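Local coordinates for flavoprotein (Thermotoga maritima, PDB 5V8S) that probably transfers electrons as an FMN-binding oxidoreductase, pairing a metallo-beta-lactamase-like di-iron domain with a flavodoxin-like domain, at residues T18-I21 against F22-P25; Y73-E76 against F77-L81; V282-K285 against A286-L290. The protein carries 1 engineered substitution. All coordinates share one frame; numbering follows the deposited sequence.

In the fold
Interaction 1 comes first along the chain, where strand 16-22 ends and the turn into strand 26-34 begins, at the edge of the first sheet of the di-iron domain. Interaction 2 follows on helix 74-82, the crossover between strands 62-66 and 92-94 of that same sheet. Their centres lie about 19 Å apart, and they touch where Thr18 OG1 meets Ala80 CB at 4.2 Å. Interaction 3, on helix 278-292 of the flavodoxin-like domain, is about 53 Å from each of them, centre to centre, across the middle of the chain. All three are local and in series: none nests in or crosses another, and none closes a long loop.

Interaction 1. Residues T18-I21 against F22-P25; sequences TERI and FDDP
Phe22 and Ile21, neighbours at the end of strand 16-22, make the largest part of this contact, and Arg20 adds a salt bridge to Asp23, three residues on. The ring of Phe22 has the carbonyl oxygen of Ile21 over one of its faces: Ile21 O lies 3.3 Å from CG and 3.4 Å from CD2 of Phe22. That placement follows from the first torsion of Phe22, which sets CG opposite its own carbonyl carbon and beside the backbone N (chi1 -72°). Ile21 uses its CG1 branch, which sits between backbone N and carbonyl carbon and reaches Phe22 CD2 at 4.0 Å, a modest apolar touch. Ile21 and Phe22 both face Ile27 on strand 26-34, so the pair forms a classic beta bulge, here on an outermost strand of the first sheet in the metallo-beta-lactamase-like domain. The helical psi of Ile21 (-17°) marks the break in the regular strand. Lys245 joins the two residues from outside, donating a hydrogen bond to Ile21 O and making a cation-pi contact with the Phe22 ring. On the solvent side, Arg20 NE gives Asp23 OD1 a hydrogen bond of 2.8 Å that is also the salt bridge. The N-H...O angle is 145°, and the oxygen lies somewhat out of the guanidinium plane while the nitrogen approaches it nearly along its C-O bond. Arg20 CD stands 3.4 Å from Asp23 OD1, while Arg20 CG lies 3.3 Å from Phe22 O, the carbonyl just before the aspartate.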
ATOM      1  N   THR A  18      -9.203 -25.487  24.739  1.00 28.55           N
ATOM      2  CA  THR A  18     -10.075 -26.638  24.522  1.00 31.56           C
ATOM      3  C   THR A  18     -11.020 -26.685  25.715  1.00 31.75           C
ATOM      4  O   THR A  18     -10.579 -26.897  26.850  1.00 33.68           O
ATOM      5  CB  THR A  18      -9.261 -27.934  24.429  1.00 34.93           C
ATOM      6  OG1 THR A  18      -8.364 -27.870  23.314  1.00 37.48           O
ATOM      7  CG2 THR A  18     -10.160 -29.132  24.252  1.00 36.25           C
ATOM      8  N   GLU A  19     -12.309 -26.458  25.481  1.00 30.98           N
ATOM      9  CA  GLU A  19     -13.226 -26.333  26.608  1.00 32.40           C
ATOM     10  C   GLU A  19     -14.625 -26.798  26.233  1.00 29.80           C
ATOM     11  O   GLU A  19     -15.101 -26.554  25.120  1.00 28.00           O
ATOM     12  CB  GLU A  19     -13.257 -24.876  27.086  1.00 39.14           C
ATOM     13  CG  GLU A  19     -14.230 -24.607  28.220  1.00 45.95           C
ATOM     14  CD  GLU A  19     -13.881 -23.359  29.016  1.00 51.82           C
ATOM     15  OE1 GLU A  19     -12.673 -23.079  29.190  1.00 53.26           O
ATOM     16  OE2 GLU A  19     -14.818 -22.660  29.468  1.00 54.12           O
ATOM     17  N   ARG A  20     -15.288 -27.470  27.175  1.00 28.55           N
ATOM     18  CA  ARG A  20     -16.697 -27.783  26.996  1.00 28.42           C
ATOM     19  C   ARG A  20     -17.482 -26.505  27.253  1.00 29.51           C
ATOM     20  O   ARG A  20     -17.341 -25.888  28.314  1.00 33.58           O
ATOM     21  CB  ARG A  20     -17.132 -28.910  27.931  1.00 30.63           C
ATOM     22  CG  ARG A  20     -18.507 -29.447  27.543  1.00 32.09           C
ATOM     23  CD  ARG A  20     -18.892 -30.692  28.317  1.00 35.81           C
ATOM     24  NE  ARG A  20     -18.864 -30.459  29.745  1.00 40.07           N
ATOM     25  CZ  ARG A  20     -17.920 -30.907  30.566  1.00 44.40           C
ATOM     26  NH1 ARG A  20     -16.900 -31.628  30.103  1.00 45.53           N
ATOM     27  NH2 ARG A  20     -18.001 -30.631  31.859  1.00 45.96           N
ATOM     28  N   ILE A  21     -18.253 -26.071  26.264  1.00 27.07           N
ATOM     29  CA  ILE A  21     -19.013 -24.834  26.367  1.00 25.82           C
ATOM     30  C   ILE A  21     -20.515 -25.076  26.507  1.00 26.20           C
ATOM     31  O   ILE A  21     -21.236 -24.151  26.909  1.00 28.23           O
ATOM     32  CB  ILE A  21     -18.716 -23.868  25.198  1.00 24.94           C
ATOM     33  CG1 ILE A  21     -18.854 -24.584  23.846  1.00 24.37           C
ATOM     34  CG2 ILE A  21     -17.315 -23.253  25.356  1.00 26.65           C
ATOM     35  CD1 ILE A  21     -18.864 -23.637  22.652  1.00 24.93           C
ATOM     36  N   PHE A  22     -21.008 -26.272  26.188  1.00 25.52           N
ATOM     37  CA  PHE A  22     -22.381 -26.651  26.476  1.00 26.42           C
ATOM     38  C   PHE A  22     -22.386 -28.084  26.970  1.00 27.92           C
ATOM     39  O   PHE A  22     -21.564 -28.905  26.546  1.00 26.84           O
ATOM     40  CB  PHE A  22     -23.283 -26.555  25.240  1.00 26.88           C
ATOM     41  CG  PHE A  22     -23.577 -25.153  24.826  1.00 27.02           C
ATOM     42  CD1 PHE A  22     -24.620 -24.458  25.400  1.00 28.14           C
ATOM     43  CD2 PHE A  22     -22.805 -24.528  23.864  1.00 27.38           C
ATOM     44  CE1 PHE A  22     -24.886 -23.152  25.022  1.00 30.06           C
ATOM     45  CE2 PHE A  22     -23.064 -23.226  23.484  1.00 28.27           C
ATOM     46  CZ  PHE A  22     -24.107 -22.540  24.058  1.00 29.67           C
ATOM     47  N   ASP A  23     -23.319 -28.371  27.879  1.00 30.25           N
ATOM     48  CA  ASP A  23     -23.514 -29.728  28.351  1.00 33.30           C
ATOM     49  C   ASP A  23     -24.621 -30.445  27.598  1.00 33.88           C
ATOM     50  O   ASP A  23     -24.538 -31.666  27.418  1.00 36.22           O
ATOM     51  CB  ASP A  23     -23.862 -29.723  29.844  1.00 36.30           C
ATOM     52  CG  ASP A  23     -22.638 -29.574  30.736  1.00 39.70           C
ATOM     53  OD1 ASP A  23     -21.494 -29.688  30.231  1.00 42.52           O
ATOM     54  OD2 ASP A  23     -22.819 -29.335  31.947  1.00 41.51           O
ATOM     55  N   ASP A  24     -25.650 -29.723  27.155  1.00 32.41           N
ATOM     56  CA  ASP A  24     -26.792 -30.326  26.467  1.00 33.37           C
ATOM     57  C   ASP A  24     -27.086 -29.545  25.195  1.00 33.32           C
ATOM     58  O   ASP A  24     -27.740 -28.490  25.256  1.00 35.19           O
ATOM     59  CB  ASP A  24     -28.041 -30.359  27.339  1.00 35.70           C
ATOM     60  CG  ASP A  24     -29.157 -31.196  26.715  1.00 38.21           C
ATOM     61  OD1 ASP A  24     -28.971 -31.668  25.571  1.00 39.43           O
ATOM     62  OD2 ASP A  24     -30.204 -31.384  27.370  1.00 38.48           O
ATOM     63  N   PRO A  25     -26.633 -30.020  24.025  1.00 32.00           N
ATOM     64  CA  PRO A  25     -25.776 -31.194  23.852  1.00 30.63           C
ATOM     65  C   PRO A  25     -24.340 -30.882  24.250  1.00 29.41           C
ATOM     66  O   PRO A  25     -23.992 -29.721  24.474  1.00 28.67           O
ATOM     67  CB  PRO A  25     -25.868 -31.472  22.359  1.00 32.35           C
ATOM     68  CG  PRO A  25     -26.126 -30.149  21.752  1.00 32.01           C
ATOM     69  CD  PRO A  25     -26.971 -29.393  22.734  1.00 32.19           C
TER

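Interaction 2. Residues Y73-E76 against F77-L81; sequences YAKE and FIDAL
Helix 74-82 is the crossover helix of a beta-alpha-beta unit, and its first turns make this contact, with Tyr73 in the N-cap position. Four i to i+4 backbone bonds join the segments. Phe77 N donates to Tyr73 O at 2.9 Å, and Ile78 N to Ala74 O at 3.0 Å; Asp79 and Ala80 continue the ladder to Lys75 and Glu76. On the exposed side, Lys75 NZ reaches Asp79 OD2 at 3.4 Å, a weak hydrogen bond within a salt bridge. The lysine chain stays largely extended until its last torsion (chi4 58°), which turns NZ toward the carboxylate. Lys75 CE and CG lie 3.6 and 3.7 Å from the same Asp79 OD2, so aliphatic chain and ammonium both border the acid. The CG1 branch of Ile78 comes up to a backbone acceptor, 3.4 Å from Ala74 O. Phe77 CB lies 3.5 Å from Tyr73 O, while its ring leads away to meet Trp69 edge-to-face. The phenol of Tyr73 also points out of the contact, its OH hydrogen-bonded to Asp34. An exposed ion pair opposite residues packed on the sheet is the pattern of an amphipathic beta-alpha-beta crossover helix.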
ATOM      1  N   TYR A  73      -1.387 -24.976  11.163  1.00 24.52           N
ATOM      2  CA  TYR A  73      -1.632 -25.454  12.513  1.00 24.83           C
ATOM      3  C   TYR A  73      -2.307 -26.832  12.521  1.00 24.77           C
ATOM      4  O   TYR A  73      -2.933 -27.211  13.516  1.00 25.43           O
ATOM      5  CB  TYR A  73      -2.478 -24.424  13.263  1.00 23.82           C
ATOM      6  CG  TYR A  73      -1.799 -23.076  13.458  1.00 23.67           C
ATOM      7  CD1 TYR A  73      -0.630 -22.974  14.190  1.00 25.43           C
ATOM      8  CD2 TYR A  73      -2.336 -21.912  12.923  1.00 23.85           C
ATOM      9  CE1 TYR A  73       0.000 -21.752  14.378  1.00 25.88           C
ATOM     10  CE2 TYR A  73      -1.721 -20.667  13.117  1.00 24.28           C
ATOM     11  CZ  TYR A  73      -0.551 -20.598  13.845  1.00 26.06           C
ATOM     12  OH  TYR A  73       0.084 -19.382  14.032  1.00 26.80           O
ATOM     13  N   ALA A  74      -2.185 -27.595  11.429  1.00 24.43           N
ATOM     14  CA  ALA A  74      -2.892 -28.873  11.316  1.00 25.85           C
ATOM     15  C   ALA A  74      -2.409 -29.887  12.349  1.00 27.28           C
ATOM     16  O   ALA A  74      -3.213 -30.639  12.911  1.00 26.74           O
ATOM     17  CB  ALA A  74      -2.741 -29.429   9.900  1.00 24.85           C
ATOM     18  N   LYS A  75      -1.102 -29.938  12.599  1.00 27.58           N
ATOM     19  CA  LYS A  75      -0.581 -30.860  13.603  1.00 31.72           C
ATOM     20  C   LYS A  75      -1.114 -30.502  14.977  1.00 31.14           C
ATOM     21  O   LYS A  75      -1.517 -31.384  15.751  1.00 32.05           O
ATOM     22  CB  LYS A  75       0.951 -30.824  13.603  1.00 35.29           C
ATOM     23  CG  LYS A  75       1.610 -31.599  14.758  1.00 39.93           C
ATOM     24  CD  LYS A  75       3.012 -31.081  15.070  1.00 43.17           C
ATOM     25  CE  LYS A  75       3.410 -31.400  16.508  1.00 45.51           C
ATOM     26  NZ  LYS A  75       3.368 -32.862  16.788  1.00 47.24           N
ATOM     27  N   GLU A  76      -1.120 -29.207  15.295  1.00 29.93           N
ATOM     28  CA  GLU A  76      -1.666 -28.746  16.563  1.00 30.26           C
ATOM     29  C   GLU A  76      -3.147 -29.091  16.674  1.00 28.81           C
ATOM     30  O   GLU A  76      -3.627 -29.461  17.754  1.00 29.67           O
ATOM     31  CB  GLU A  76      -1.445 -27.235  16.687  1.00 30.98           C
ATOM     32  CG  GLU A  76       0.015 -26.816  16.894  1.00 33.90           C
ATOM     33  CD  GLU A  76       0.798 -26.591  15.598  1.00 35.47           C
ATOM     34  OE1 GLU A  76       0.350 -27.014  14.513  1.00 35.19           O
ATOM     35  OE2 GLU A  76       1.884 -25.970  15.671  1.00 37.95           O
ATOM     36  N   PHE A  77      -3.888 -28.983  15.565  1.00 27.59           N
ATOM     37  CA  PHE A  77      -5.317 -29.279  15.587  1.00 26.10           C
ATOM     38  C   PHE A  77      -5.573 -30.745  15.910  1.00 26.86           C
ATOM     39  O   PHE A  77      -6.425 -31.071  16.747  1.00 26.84           O
ATOM     40  CB  PHE A  77      -5.954 -28.926  14.240  1.00 24.95           C
ATOM     41  CG  PHE A  77      -7.412 -29.238  14.183  1.00 24.78           C
ATOM     42  CD1 PHE A  77      -8.328 -28.460  14.866  1.00 26.39           C
ATOM     43  CD2 PHE A  77      -7.872 -30.328  13.460  1.00 25.62           C
ATOM     44  CE1 PHE A  77      -9.678 -28.771  14.833  1.00 26.04           C
ATOM     45  CE2 PHE A  77      -9.216 -30.630  13.422  1.00 26.62           C
ATOM     46  CZ  PHE A  77     -10.115 -29.855  14.098  1.00 26.07           C
ATOM     47  N   ILE A  78      -4.844 -31.645  15.250  1.00 28.35           N
ATOM     48  CA  ILE A  78      -5.014 -33.073  15.517  1.00 30.20           C
ATOM     49  C   ILE A  78      -4.706 -33.379  16.977  1.00 31.60           C
ATOM     50  O   ILE A  78      -5.465 -34.082  17.661  1.00 30.97           O
ATOM     51  CB  ILE A  78      -4.148 -33.915  14.559  1.00 31.29           C
ATOM     52  CG1 ILE A  78      -4.610 -33.763  13.109  1.00 32.13           C
ATOM     53  CG2 ILE A  78      -4.140 -35.380  14.969  1.00 32.82           C
ATOM     54  CD1 ILE A  78      -6.063 -34.003  12.871  1.00 34.02           C
ATOM     55  N   ASP A  79      -3.588 -32.854  17.480  1.00 34.12           N
ATOM     56  CA  ASP A  79      -3.216 -33.131  18.862  1.00 37.14           C
ATOM     57  C   ASP A  79      -4.285 -32.634  19.826  1.00 34.64           C
ATOM     58  O   ASP A  79      -4.664 -33.346  20.763  1.00 34.70           O
ATOM     59  CB  ASP A  79      -1.858 -32.502  19.178  1.00 43.74           C
ATOM     60  CG  ASP A  79      -0.750 -33.040  18.287  1.00 49.91           C
ATOM     61  OD1 ASP A  79      -0.904 -34.159  17.750  1.00 51.96           O
ATOM     62  OD2 ASP A  79       0.278 -32.345  18.126  1.00 52.66           O
ATOM     63  N   ALA A  80      -4.810 -31.426  19.597  1.00 31.94           N
ATOM     64  CA  ALA A  80      -5.830 -30.891  20.496  1.00 30.87           C
ATOM     65  C   ALA A  80      -7.125 -31.683  20.388  1.00 30.63           C
ATOM     66  O   ALA A  80      -7.754 -32.005  21.405  1.00 31.84           O
ATOM     67  CB  ALA A  80      -6.099 -29.420  20.191  1.00 30.49           C
ATOM     68  N   LEU A  81      -7.536 -32.008  19.160  1.00 29.46           N
ATOM     69  CA  LEU A  81      -8.751 -32.789  18.959  1.00 29.73           C
ATOM     70  C   LEU A  81      -8.674 -34.135  19.677  1.00 31.09           C
ATOM     71  O   LEU A  81      -9.665 -34.598  20.264  1.00 30.99           O
ATOM     72  CB  LEU A  81      -8.954 -33.006  17.459  1.00 29.69           C
ATOM     73  CG  LEU A  81     -10.175 -33.813  17.028  1.00 30.64           C
ATOM     74  CD1 LEU A  81     -11.462 -33.124  17.458  1.00 30.03           C
ATOM     75  CD2 LEU A  81     -10.144 -34.013  15.529  1.00 31.32           C
TER

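Interaction 3. Residues V282-K285 against A286-L290; sequences VMKK and AIDSL
Lys284 sets CG opposite its backbone N (chi1 167°) and then bends at chi2 (62°), which carries its far end along helix 278-292 to Asp288; the aspartate turns its carboxylate back with CG beside its own backbone N. This is the i to i+4 spacing of a salt bridge on the exposed side of a crossover helix, in a beta-alpha-beta unit of the flavodoxin-like domain. Lys284 CE lies 3.3 Å from Asp288 OD2, so the carbon beside the ammonium borders one carboxylate oxygen while NZ turns to the other. Backbone bonds make the same four-residue step: Ile287 N donates to Met283 O at 2.8 Å, and Asp288 N to Lys284 O at 2.9 Å. Met283 O is also covered by the isoleucine side chain, with Ile287 CG1 at 3.2 Å. The buried side belongs to the sheet and a neighbouring helix: Met283 packs on Val270 and Tyr272, and Ser289 OG is hydrogen-bonded to Glu399 of helix 395-409. Ala286 CB sits 3.5 Å from Met283 O. Between the charged ends, the link from Lys284 NZ to Asp288 OD1 is a weak hydrogen bond of 3.4 Å.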
ATOM      1  N   VAL A 282      -3.478  22.920   5.455  1.00 21.44           N
ATOM      2  CA  VAL A 282      -4.909  23.119   5.268  1.00 21.67           C
ATOM      3  C   VAL A 282      -5.701  22.158   6.142  1.00 20.07           C
ATOM      4  O   VAL A 282      -6.712  22.539   6.750  1.00 21.65           O
ATOM      5  CB  VAL A 282      -5.302  23.002   3.785  1.00 23.56           C
ATOM      6  CG1 VAL A 282      -6.834  22.916   3.648  1.00 24.25           C
ATOM      7  CG2 VAL A 282      -4.756  24.198   2.998  1.00 24.33           C
ATOM      8  N   MET A 283      -5.272  20.895   6.218  1.00 18.57           N
ATOM      9  CA  MET A 283      -6.078  19.926   6.949  1.00 19.66           C
ATOM     10  C   MET A 283      -6.045  20.174   8.453  1.00 20.20           C
ATOM     11  O   MET A 283      -7.048  19.955   9.135  1.00 21.03           O
ATOM     12  CB  MET A 283      -5.661  18.503   6.568  1.00 20.60           C
ATOM     13  CG  MET A 283      -5.754  18.221   5.049  1.00 21.29           C
ATOM     14  SD  MET A 283      -7.333  18.707   4.258  1.00 25.43           S
ATOM     15  CE  MET A 283      -8.272  17.472   5.015  1.00 25.75           C
ATOM     16  N   LYS A 284      -4.932  20.686   8.976  1.00 22.03           N
ATOM     17  CA  LYS A 284      -4.887  21.101  10.373  1.00 24.50           C
ATOM     18  C   LYS A 284      -5.952  22.151  10.660  1.00 23.05           C
ATOM     19  O   LYS A 284      -6.675  22.059  11.660  1.00 24.46           O
ATOM     20  CB  LYS A 284      -3.491  21.644  10.675  1.00 29.41           C
ATOM     21  CG  LYS A 284      -3.344  22.397  11.977  1.00 37.59           C
ATOM     22  CD  LYS A 284      -3.637  21.501  13.149  1.00 43.64           C
ATOM     23  CE  LYS A 284      -3.579  22.266  14.464  1.00 47.12           C
ATOM     24  NZ  LYS A 284      -3.881  21.362  15.600  1.00 49.29           N
ATOM     25  N   LYS A 285      -6.098  23.134   9.771  1.00 22.62           N
ATOM     26  CA  LYS A 285      -7.130  24.149   9.952  1.00 23.33           C
ATOM     27  C   LYS A 285      -8.532  23.558   9.817  1.00 22.35           C
ATOM     28  O   LYS A 285      -9.443  23.962  10.538  1.00 24.25           O
ATOM     29  CB  LYS A 285      -6.901  25.307   8.978  1.00 26.33           C
ATOM     30  CG  LYS A 285      -5.615  26.049   9.274  1.00 31.20           C
ATOM     31  CD  LYS A 285      -5.256  27.015   8.165  1.00 35.38           C
ATOM     32  CE  LYS A 285      -4.056  27.885   8.552  1.00 38.81           C
ATOM     33  NZ  LYS A 285      -3.610  28.741   7.430  1.00 41.86           N
ATOM     34  N   ALA A 286      -8.725  22.610   8.895  1.00 21.41           N
ATOM     35  CA  ALA A 286     -10.023  21.955   8.747  1.00 20.89           C
ATOM     36  C   ALA A 286     -10.376  21.160  10.000  1.00 20.74           C
ATOM     37  O   ALA A 286     -11.530  21.165  10.452  1.00 21.50           O
ATOM     38  CB  ALA A 286      -9.987  21.049   7.512  1.00 21.34           C
ATOM     39  N   ILE A 287      -9.382  20.493  10.590  1.00 20.58           N
ATOM     40  CA  ILE A 287      -9.603  19.716  11.802  1.00 20.08           C
ATOM     41  C   ILE A 287      -9.933  20.630  12.976  1.00 21.14           C
ATOM     42  O   ILE A 287     -10.831  20.334  13.778  1.00 21.99           O
ATOM     43  CB  ILE A 287      -8.369  18.832  12.069  1.00 20.47           C
ATOM     44  CG1 ILE A 287      -8.292  17.728  11.005  1.00 20.45           C
ATOM     45  CG2 ILE A 287      -8.416  18.246  13.467  1.00 21.57           C
ATOM     46  CD1 ILE A 287      -6.920  17.048  10.873  1.00 21.67           C
ATOM     47  N   ASP A 288      -9.218  21.756  13.105  1.00 22.45           N
ATOM     48  CA  ASP A 288      -9.559  22.716  14.158  1.00 24.39           C
ATOM     49  C   ASP A 288     -10.981  23.233  13.979  1.00 24.07           C
ATOM     50  O   ASP A 288     -11.715  23.394  14.958  1.00 25.44           O
ATOM     51  CB  ASP A 288      -8.575  23.887  14.172  1.00 29.20           C
ATOM     52  CG  ASP A 288      -7.204  23.489  14.667  1.00 35.75           C
ATOM     53  OD1 ASP A 288      -7.076  22.410  15.287  1.00 38.17           O
ATOM     54  OD2 ASP A 288      -6.253  24.270  14.445  1.00 39.72           O
ATOM     55  N   SER A 289     -11.382  23.515  12.734  1.00 23.79           N
ATOM     56  CA  SER A 289     -12.733  24.004  12.483  1.00 24.85           C
ATOM     57  C   SER A 289     -13.775  22.946  12.840  1.00 23.78           C
ATOM     58  O   SER A 289     -14.812  23.258  13.438  1.00 24.98           O
ATOM     59  CB  SER A 289     -12.863  24.404  11.021  1.00 27.58           C
ATOM     60  OG  SER A 289     -14.135  24.942  10.746  1.00 30.42           O
ATOM     61  N   LEU A 290     -13.530  21.688  12.463  1.00 22.70           N
ATOM     62  CA  LEU A 290     -14.431  20.608  12.853  1.00 23.34           C
ATOM     63  C   LEU A 290     -14.610  20.572  14.362  1.00 24.27           C
ATOM     64  O   LEU A 290     -15.733  20.445  14.862  1.00 25.25           O
ATOM     65  CB  LEU A 290     -13.889  19.262  12.377  1.00 23.52           C
ATOM     66  CG  LEU A 290     -14.021  18.968  10.895  1.00 23.32           C
ATOM     67  CD1 LEU A 290     -13.090  17.806  10.551  1.00 24.04           C
ATOM     68  CD2 LEU A 290     -15.445  18.655  10.491  1.00 23.79           C
TER